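Local coordinates for protein flavohemoglobin (Malassezia yamatoensis, PDB 6O0A) that binds heme and FAD and, as a flavohemoglobin required for nitric oxide resistance, probably turns nitric oxide into nitrate with electrons passed from NAD(P)H through the flavin, at residues Ala212-Gly217 and Gly244-Ile249; Val187-Glu192 and Ile236-Asp241. All coordinates share one frame; numbering follows the deposited sequence. Where two conformers were deposited one is given.

Interaction 1. Residues Ala212-Gly217 and Gly244-Ile249; sequences ARTSDG and GEMTTI. With FAD (flavin-adenine dinucleotide), chain B.
Three bends in a row curl Met246 (chi1 -62°, then chi2 and chi3 both turned the same way) and bring its methyl CE back onto strand 207-213, where it lies 3.3 Å from Ala212 O and also touches Ala212 CB. Beside it Ile249 sends its CG1 branch past the backbone, with CD1 3.5 Å from Arg213 O and against Thr214 CA, while its CG2 branch meets Ala212 CB. This packs the start of helix 246-251 against the end of strand 207-213 in the antiparallel FAD-binding barrel of the ferredoxin reductase-like fold, the usual place for gripping the flavin pyrophosphate.

No direct hydrogen bond joins the two segments. Water 1 bridges them instead, accepting from Ser215 N and donating to Glu245 OE2. Glu245 runs out extended, its CG pointing opposite the backbone N (chi1 -178°), and lays its carboxylate beside the methyl of Thr214, CG2 to OE2 3.4 Å. Asp216 OD1 comes within 4.5 Å of Glu245 OE2; Arg64 forms salt bridges to both, which probably offsets their repulsion. Residues 214-217 make a type I turn, closed by Gly217 N to Thr214 O and braced by Thr214 OG1, which donates to Asp216 OD1 on the anti side, well out of the carboxylate plane.

Away from strand 207-213, successive backbone N-H groups hold the FAD diphosphate: Glu245 N donates to FAD O1A, nearly straight at 168°, and Met246 N to FAD O2P. Gly244 packs its CA against the bridging FAD O3P. FAD O1P is gripped twice by one residue, through Thr247 N at 3.1 Å and Thr247 OG1 at 2.7 Å.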
loop_
_atom_site.group_PDB
_atom_site.type_symbol
_atom_site.label_atom_id
_atom_site.label_comp_id
_atom_site.label_asym_id
_atom_site.label_seq_id
_atom_site.Cartn_x
_atom_site.Cartn_y
_atom_site.Cartn_z
ATOM N N ALA A 212 4.369 -0.118 16.956
ATOM C CA ALA A 212 5.061 -0.627 18.136
ATOM C C ALA A 212 6.449 -0.008 18.179
ATOM O O ALA A 212 6.922 0.581 17.203
ATOM C CB ALA A 212 5.141 -2.154 18.133
ATOM N N ARG A 213 7.113 -0.152 19.316
ATOM C CA ARG A 213 8.443 0.427 19.440
ATOM C C ARG A 213 9.512 -0.583 19.052
ATOM O O ARG A 213 9.377 -1.790 19.299
ATOM C CB ARG A 213 8.684 0.957 20.853
ATOM C CG ARG A 213 7.810 2.168 21.118
ATOM C CD ARG A 213 8.214 3.025 22.284
ATOM N NE ARG A 213 7.199 4.065 22.394
ATOM C CZ ARG A 213 7.315 5.284 21.874
ATOM N NH1 ARG A 213 8.423 5.649 21.249
ATOM N NH2 ARG A 213 6.318 6.146 21.997
ATOM N N THR A 214 10.562 -0.076 18.402
ATOM C CA THR A 214 11.761 -0.851 18.146
ATOM C C THR A 214 12.423 -1.212 19.472
ATOM O O THR A 214 12.104 -0.659 20.529
ATOM C CB THR A 214 12.743 -0.046 17.296
ATOM O OG1 THR A 214 13.119 1.127 18.032
ATOM C CG2 THR A 214 12.099 0.379 15.995
ATOM N N SER A 215 13.381 -2.143 19.403
ATOM C CA SER A 215 14.106 -2.530 20.610
ATOM C C SER A 215 14.741 -1.334 21.304
ATOM O O SER A 215 14.849 -1.319 22.534
ATOM C CB SER A 215 15.179 -3.566 20.276
ATOM O OG SER A 215 16.163 -3.018 19.414
ATOM N N ASP A 216 15.148 -0.315 20.548
ATOM C CA ASP A 216 15.774 0.864 21.130
ATOM C C ASP A 216 14.795 2.021 21.329
ATOM O O ASP A 216 15.221 3.129 21.665
ATOM C CB ASP A 216 16.985 1.300 20.295
ATOM C CG ASP A 216 16.661 1.514 18.820
ATOM O OD1 ASP A 216 15.658 0.978 18.324
ATOM O OD2 ASP A 216 17.459 2.196 18.150
ATOM N N GLY A 217 13.495 1.788 21.161
ATOM C CA GLY A 217 12.496 2.709 21.674
ATOM C C GLY A 217 11.837 3.655 20.690
ATOM O O GLY A 217 11.127 4.569 21.136
ATOM N N GLY A 244 13.457 -7.866 8.382
ATOM C CA GLY A 244 12.753 -6.653 8.726
ATOM C C GLY A 244 12.895 -6.335 10.202
ATOM O O GLY A 244 13.309 -7.157 11.022
ATOM N N GLU A 245 12.535 -5.105 10.546
ATOM C CA GLU A 245 12.685 -4.723 11.943
ATOM C C GLU A 245 11.440 -5.013 12.784
ATOM O O GLU A 245 11.562 -5.447 13.940
ATOM C CB GLU A 245 13.044 -3.237 12.039
ATOM C CG GLU A 245 13.248 -2.799 13.475
ATOM C CD GLU A 245 14.016 -1.510 13.603
ATOM O OE1 GLU A 245 13.984 -0.659 12.678
ATOM O OE2 GLU A 245 14.667 -1.359 14.649
ATOM N N MET A 246 10.238 -4.800 12.242
ATOM C CA MET A 246 9.054 -4.761 13.094
ATOM C C MET A 246 8.253 -6.059 13.128
ATOM O O MET A 246 7.534 -6.277 14.108
ATOM C CB MET A 246 8.121 -3.613 12.685
ATOM C CG MET A 246 8.752 -2.211 12.815
ATOM S SD MET A 246 9.462 -1.916 14.452
ATOM C CE MET A 246 8.039 -2.049 15.513
ATOM N N THR A 247 8.326 -6.930 12.113
ATOM C CA THR A 247 7.449 -8.104 12.190
ATOM C C THR A 247 7.835 -9.029 13.340
ATOM O O THR A 247 6.950 -9.603 13.984
ATOM C CB THR A 247 7.402 -8.884 10.863
ATOM O OG1 THR A 247 8.714 -9.088 10.359
ATOM C CG2 THR A 247 6.572 -8.132 9.843
ATOM N N THR A 248 9.129 -9.158 13.658
ATOM C CA THR A 248 9.485 -9.931 14.839
ATOM C C THR A 248 8.882 -9.313 16.098
ATOM O O THR A 248 8.418 -10.044 16.985
ATOM C CB THR A 248 11.005 -10.075 14.950
ATOM O OG1 THR A 248 11.320 -10.985 16.011
ATOM C CG2 THR A 248 11.680 -8.727 15.193
ATOM N N ILE A 249 8.841 -7.978 16.178
ATOM C CA ILE A 249 8.287 -7.308 17.347
ATOM C C ILE A 249 6.779 -7.517 17.432
ATOM O O ILE A 249 6.251 -7.851 18.500
ATOM C CB ILE A 249 8.688 -5.818 17.327
ATOM C CG1 ILE A 249 10.196 -5.712 17.583
ATOM C CG2 ILE A 249 7.915 -5.048 18.392
ATOM C CD1 ILE A 249 10.785 -4.328 17.379
HETATM P PA FAD B . 11.078 -3.772 7.269
HETATM O O1A FAD B . 11.835 -3.387 8.484
HETATM O O2A FAD B . 10.130 -2.732 6.738
HETATM O O5B FAD B . 12.095 -4.190 6.111
HETATM C C5B FAD B . 11.611 -4.408 4.773
HETATM C C4B FAD B . 12.827 -4.712 3.936
HETATM O O4B FAD B . 13.743 -3.596 4.015
HETATM C C3B FAD B . 13.644 -5.906 4.397
HETATM O O3B FAD B . 13.138 -7.137 3.887
HETATM C C2B FAD B . 15.024 -5.592 3.812
HETATM O O2B FAD B . 15.118 -5.982 2.446
HETATM C C1B FAD B . 15.079 -4.062 3.918
HETATM N N9A FAD B . 15.825 -3.581 5.077
HETATM C C8A FAD B . 15.430 -3.641 6.386
HETATM N N7A FAD B . 16.326 -3.199 7.235
HETATM C C5A FAD B . 17.387 -2.826 6.426
HETATM C C6A FAD B . 18.675 -2.345 6.721
HETATM N N6A FAD B . 19.116 -2.120 7.965
HETATM N N1A FAD B . 19.514 -2.118 5.685
HETATM C C2A FAD B . 19.080 -2.350 4.442
HETATM N N3A FAD B . 17.890 -2.814 4.042
HETATM C C4A FAD B . 17.089 -3.041 5.089
HETATM N N1 FAD B . 2.436 -7.821 5.384
HETATM C C2 FAD B . 1.861 -8.944 5.911
HETATM O O2 FAD B . 2.537 -9.833 6.446
HETATM N N3 FAD B . 0.478 -9.095 5.848
HETATM C C4 FAD B . -0.411 -8.192 5.296
HETATM O O4 FAD B . -1.622 -8.411 5.315
HETATM C C4X FAD B . 0.208 -7.009 4.745
HETATM N N5 FAD B . -0.563 -6.104 4.202
HETATM C C5X FAD B . 0.037 -4.966 3.673
HETATM C C6 FAD B . -0.769 -3.995 3.076
HETATM C C7 FAD B . -0.219 -2.832 2.544
HETATM C C7M FAD B . -1.113 -1.822 1.869
HETATM C C8 FAD B . 1.168 -2.623 2.627
HETATM C C8M FAD B . 1.797 -1.361 2.097
HETATM C C9 FAD B . 1.975 -3.593 3.211
HETATM C C9A FAD B . 1.427 -4.766 3.722
HETATM N N10 FAD B . 2.225 -5.771 4.312
HETATM C C10 FAD B . 1.644 -6.908 4.832
HETATM C "C1'" FAD B . 3.676 -5.583 4.468
HETATM C "C2'" FAD B . 4.037 -4.904 5.786
HETATM O "O2'" FAD B . 3.487 -3.587 5.810
HETATM C "C3'" FAD B . 5.551 -4.839 6.010
HETATM O "O3'" FAD B . 6.167 -4.236 4.873
HETATM C "C4'" FAD B . 6.189 -6.206 6.250
HETATM O "O4'" FAD B . 5.467 -6.872 7.288
HETATM C "C5'" FAD B . 7.662 -6.112 6.597
HETATM O "O5'" FAD B . 7.804 -5.324 7.801
HETATM P P FAD B . 9.178 -5.445 8.604
HETATM O O1P FAD B . 9.445 -6.784 9.197
HETATM O O2P FAD B . 9.159 -4.357 9.642
HETATM O O3P FAD B . 10.310 -5.140 7.525
HETATM O O HOH W 1 14.304 -3.110 16.781
#

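Interaction 2. Residues Val187-Glu192 and Ile236-Asp241; sequences VDMVFE and IAIKLD. With FAD (flavin-adenine dinucleotide), chain B.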
loop_
_atom_site.group_PDB
_atom_site.type_symbol
_atom_site.label_atom_id
_atom_site.label_comp_id
_atom_site.label_asym_id
_atom_site.label_seq_id
_atom_site.Cartn_x
_atom_site.Cartn_y
_atom_site.Cartn_z
ATOM N N VAL A 187 1.388 -15.224 11.779
ATOM C CA VAL A 187 0.617 -15.129 13.015
ATOM C C VAL A 187 -0.639 -14.306 12.736
ATOM O O VAL A 187 -0.555 -13.167 12.260
ATOM C CB VAL A 187 1.452 -14.519 14.153
ATOM C CG1 VAL A 187 0.627 -14.423 15.428
ATOM C CG2 VAL A 187 2.709 -15.361 14.388
ATOM N N ASP A 188 -1.793 -14.906 13.020
ATOM C CA ASP A 188 -3.117 -14.316 12.833
ATOM C C ASP A 188 -3.537 -13.654 14.144
ATOM O O ASP A 188 -3.656 -14.332 15.177
ATOM C CB ASP A 188 -4.070 -15.449 12.413
ATOM C CG ASP A 188 -5.500 -14.990 12.154
ATOM O OD1 ASP A 188 -5.785 -13.782 12.223
ATOM O OD2 ASP A 188 -6.355 -15.873 11.870
ATOM N N MET A 189 -3.702 -12.323 14.122
ATOM C CA MET A 189 -3.843 -11.524 15.342
ATOM C C MET A 189 -5.164 -10.769 15.334
ATOM O O MET A 189 -5.508 -10.132 14.335
ATOM C CB MET A 189 -2.674 -10.540 15.450
ATOM C CG MET A 189 -1.335 -11.270 15.370
ATOM S SD MET A 189 0.071 -10.129 15.462
ATOM C CE MET A 189 -0.043 -9.623 17.172
ATOM N N VAL A 190 -5.895 -10.821 16.446
ATOM C CA VAL A 190 -7.161 -10.100 16.588
ATOM C C VAL A 190 -7.024 -9.071 17.703
ATOM O O VAL A 190 -6.658 -9.424 18.829
ATOM C CB VAL A 190 -8.332 -11.047 16.890
ATOM C CG1 VAL A 190 -9.634 -10.239 17.050
ATOM C CG2 VAL A 190 -8.474 -12.122 15.784
ATOM N N PHE A 191 -7.357 -7.809 17.394
ATOM C CA PHE A 191 -7.277 -6.693 18.329
ATOM C C PHE A 191 -8.661 -6.107 18.603
ATOM O O PHE A 191 -9.531 -6.089 17.724
ATOM C CB PHE A 191 -6.381 -5.565 17.783
ATOM C CG PHE A 191 -4.928 -5.938 17.617
ATOM C CD1 PHE A 191 -4.478 -6.550 16.454
ATOM C CD2 PHE A 191 -4.013 -5.644 18.608
ATOM C CE1 PHE A 191 -3.135 -6.874 16.294
ATOM C CE2 PHE A 191 -2.670 -5.962 18.458
ATOM C CZ PHE A 191 -2.233 -6.588 17.305
ATOM N N GLU A 192 -8.861 -5.589 19.810
ATOM C CA GLU A 192 -10.074 -4.860 20.148
ATOM C C GLU A 192 -9.708 -3.543 20.808
ATOM O O GLU A 192 -8.618 -3.410 21.374
ATOM C CB GLU A 192 -10.981 -5.685 21.075
ATOM C CG GLU A 192 -11.633 -6.843 20.324
ATOM C CD GLU A 192 -12.474 -7.731 21.219
ATOM O OE1 GLU A 192 -12.629 -7.395 22.409
ATOM O OE2 GLU A 192 -12.972 -8.762 20.726
ATOM N N ILE A 236 -5.566 -8.986 11.584
ATOM C CA ILE A 236 -4.502 -8.962 10.588
ATOM C C ILE A 236 -3.694 -10.251 10.706
ATOM O O ILE A 236 -3.638 -10.878 11.770
ATOM C CB ILE A 236 -3.569 -7.733 10.748
ATOM C CG1 ILE A 236 -2.905 -7.759 12.137
ATOM C CG2 ILE A 236 -4.357 -6.438 10.535
ATOM C CD1 ILE A 236 -1.911 -6.601 12.362
ATOM N N ALA A 237 -3.060 -10.647 9.603
ATOM C CA ALA A 237 -2.164 -11.800 9.581
ATOM C C ALA A 237 -0.794 -11.330 9.127
ATOM O O ALA A 237 -0.646 -10.820 8.010
ATOM C CB ALA A 237 -2.691 -12.900 8.643
ATOM N N ILE A 238 0.202 -11.492 9.998
ATOM C CA ILE A 238 1.530 -10.936 9.793
ATOM C C ILE A 238 2.491 -12.069 9.454
ATOM O O ILE A 238 2.661 -13.006 10.242
ATOM C CB ILE A 238 2.000 -10.170 11.038
ATOM C CG1 ILE A 238 1.014 -9.047 11.387
ATOM C CG2 ILE A 238 3.434 -9.623 10.831
ATOM C CD1 ILE A 238 1.419 -8.216 12.642
ATOM N N LYS A 239 3.143 -11.963 8.303
ATOM C CA LYS A 239 4.207 -12.879 7.929
ATOM C C LYS A 239 5.540 -12.332 8.415
ATOM O O LYS A 239 5.837 -11.147 8.219
ATOM C CB LYS A 239 4.246 -13.064 6.417
ATOM C CG LYS A 239 5.312 -14.032 5.952
ATOM C CD LYS A 239 5.104 -14.384 4.499
ATOM C CE LYS A 239 6.069 -15.484 4.071
ATOM N NZ LYS A 239 5.636 -16.095 2.787
ATOM N N LEU A 240 6.350 -13.199 9.021
ATOM C CA LEU A 240 7.654 -12.769 9.515
ATOM C C LEU A 240 8.572 -12.428 8.351
ATOM O O LEU A 240 8.744 -13.225 7.423
ATOM C CB LEU A 240 8.282 -13.865 10.387
ATOM C CG LEU A 240 9.642 -13.504 10.982
ATOM C CD1 LEU A 240 9.462 -12.312 11.915
ATOM C CD2 LEU A 240 10.277 -14.696 11.708
ATOM N N ASP A 241 9.153 -11.223 8.389
ATOM C CA ASP A 241 10.245 -10.885 7.496
ATOM C C ASP A 241 11.525 -11.030 8.304
ATOM O O ASP A 241 11.774 -10.209 9.199
ATOM C CB ASP A 241 10.099 -9.464 6.952
ATOM C CG ASP A 241 11.214 -9.077 5.972
ATOM O OD1 ASP A 241 12.225 -9.810 5.869
ATOM O OD2 ASP A 241 11.081 -8.019 5.310
HETATM P PA FAD B . 11.078 -3.772 7.269
HETATM O O1A FAD B . 11.835 -3.387 8.484
HETATM O O2A FAD B . 10.130 -2.732 6.738
HETATM O O5B FAD B . 12.095 -4.190 6.111
HETATM C C5B FAD B . 11.611 -4.408 4.773
HETATM C C4B FAD B . 12.827 -4.712 3.936
HETATM O O4B FAD B . 13.743 -3.596 4.015
HETATM C C3B FAD B . 13.644 -5.906 4.397
HETATM O O3B FAD B . 13.138 -7.137 3.887
HETATM C C2B FAD B . 15.024 -5.592 3.812
HETATM O O2B FAD B . 15.118 -5.982 2.446
HETATM C C1B FAD B . 15.079 -4.062 3.918
HETATM N N9A FAD B . 15.825 -3.581 5.077
HETATM C C8A FAD B . 15.430 -3.641 6.386
HETATM N N7A FAD B . 16.326 -3.199 7.235
HETATM C C5A FAD B . 17.387 -2.826 6.426
HETATM C C6A FAD B . 18.675 -2.345 6.721
HETATM N N6A FAD B . 19.116 -2.120 7.965
HETATM N N1A FAD B . 19.514 -2.118 5.685
HETATM C C2A FAD B . 19.080 -2.350 4.442
HETATM N N3A FAD B . 17.890 -2.814 4.042
HETATM C C4A FAD B . 17.089 -3.041 5.089
HETATM N N1 FAD B . 2.436 -7.821 5.384
HETATM C C2 FAD B . 1.861 -8.944 5.911
HETATM O O2 FAD B . 2.537 -9.833 6.446
HETATM N N3 FAD B . 0.478 -9.095 5.848
HETATM C C4 FAD B . -0.411 -8.192 5.296
HETATM O O4 FAD B . -1.622 -8.411 5.315
HETATM C C4X FAD B . 0.208 -7.009 4.745
HETATM N N5 FAD B . -0.563 -6.104 4.202
HETATM C C5X FAD B . 0.037 -4.966 3.673
HETATM C C6 FAD B . -0.769 -3.995 3.076
HETATM C C7 FAD B . -0.219 -2.832 2.544
HETATM C C7M FAD B . -1.113 -1.822 1.869
HETATM C C8 FAD B . 1.168 -2.623 2.627
HETATM C C8M FAD B . 1.797 -1.361 2.097
HETATM C C9 FAD B . 1.975 -3.593 3.211
HETATM C C9A FAD B . 1.427 -4.766 3.722
HETATM N N10 FAD B . 2.225 -5.771 4.312
HETATM C C10 FAD B . 1.644 -6.908 4.832
HETATM C "C1'" FAD B . 3.676 -5.583 4.468
HETATM C "C2'" FAD B . 4.037 -4.904 5.786
HETATM O "O2'" FAD B . 3.487 -3.587 5.810
HETATM C "C3'" FAD B . 5.551 -4.839 6.010
HETATM O "O3'" FAD B . 6.167 -4.236 4.873
HETATM C "C4'" FAD B . 6.189 -6.206 6.250
HETATM O "O4'" FAD B . 5.467 -6.872 7.288
HETATM C "C5'" FAD B . 7.662 -6.112 6.597
HETATM O "O5'" FAD B . 7.804 -5.324 7.801
HETATM P P FAD B . 9.178 -5.445 8.604
HETATM O O1P FAD B . 9.445 -6.784 9.197
HETATM O O2P FAD B . 9.159 -4.357 9.642
HETATM O O3P FAD B . 10.310 -5.140 7.525
#
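Four backbone hydrogen bonds tie Val187-Met189 to Ile236-Ile238 as neighbouring antiparallel strands of the FAD-binding barrel. Val187 and Ile238 exchange one pair, and Met189 and Ile236 the other; the shortest, Met189 N to Ile236 O at 2.8 Å, comes in almost straight down the carbonyl. Between them Asp188 and Ala237 form the non-hydrogen-bonded pair, where Ala237 CA approaches Val187 O at 3.4 Å in a CA-H...O contact.

Strand 234-239 turns its other edge to the cofactor. FAD N3 donates to Ala237 O at 3.0 Å, and Lys239 N answers with a straight bond (176°) to FAD O2, so two backbone groups read the pyrimidine edge of the isoalloxazine and help fix its rotation. Farther along, Asp241 OD2 accepts from the ribose hydroxyl O3B of the adenosine half at 2.7 Å.

Val187, Met189, Ile236 and Ile238 share one face of the sheet. The Met189 chain runs out straight and bends only at its last torsion (chi3 70°), setting SD 3.7 Å from the CD1 tip of Ile238. Ile236 holds CG1 between its own N and carbonyl carbon (chi1 60°), which carries CD1 to Phe191 CE1 at 4.1 Å. On the reverse face Asp188 forms a salt bridge with Arg235.

Strand 171-181 flanks 186-193 on its far side and receives Val187 and Met189; helix 246-251 covers Ile238 through Thr247 and Phe250, and strand 207-213 meets Phe191 and Ile236 through Ile210 and Ile208.

In the fold
Interactions 1 and 2 lie 14 Å apart, centre to centre, within the FAD-binding domain, and their segments alternate along the chain: 187-192, 212-217, 236-241, 244-249. Strands 186-193, 207-213 and 234-239 belong to the same six-stranded antiparallel sheet, and helix 246-251 follows 234-239 directly. The two contacts meet at that junction, where Thr247 OG1 lies 2.9 Å from Asp241 N, a probable hydrogen bond, and Thr247 CG2 packs on Ile238 CG2. Together they hold FAD at three places: interaction 2 at the flavin pyrimidine edge and the adenosine ribose, interaction 1 at the diphosphate between, consistent with a flavin held in place for electron transfer toward the heme.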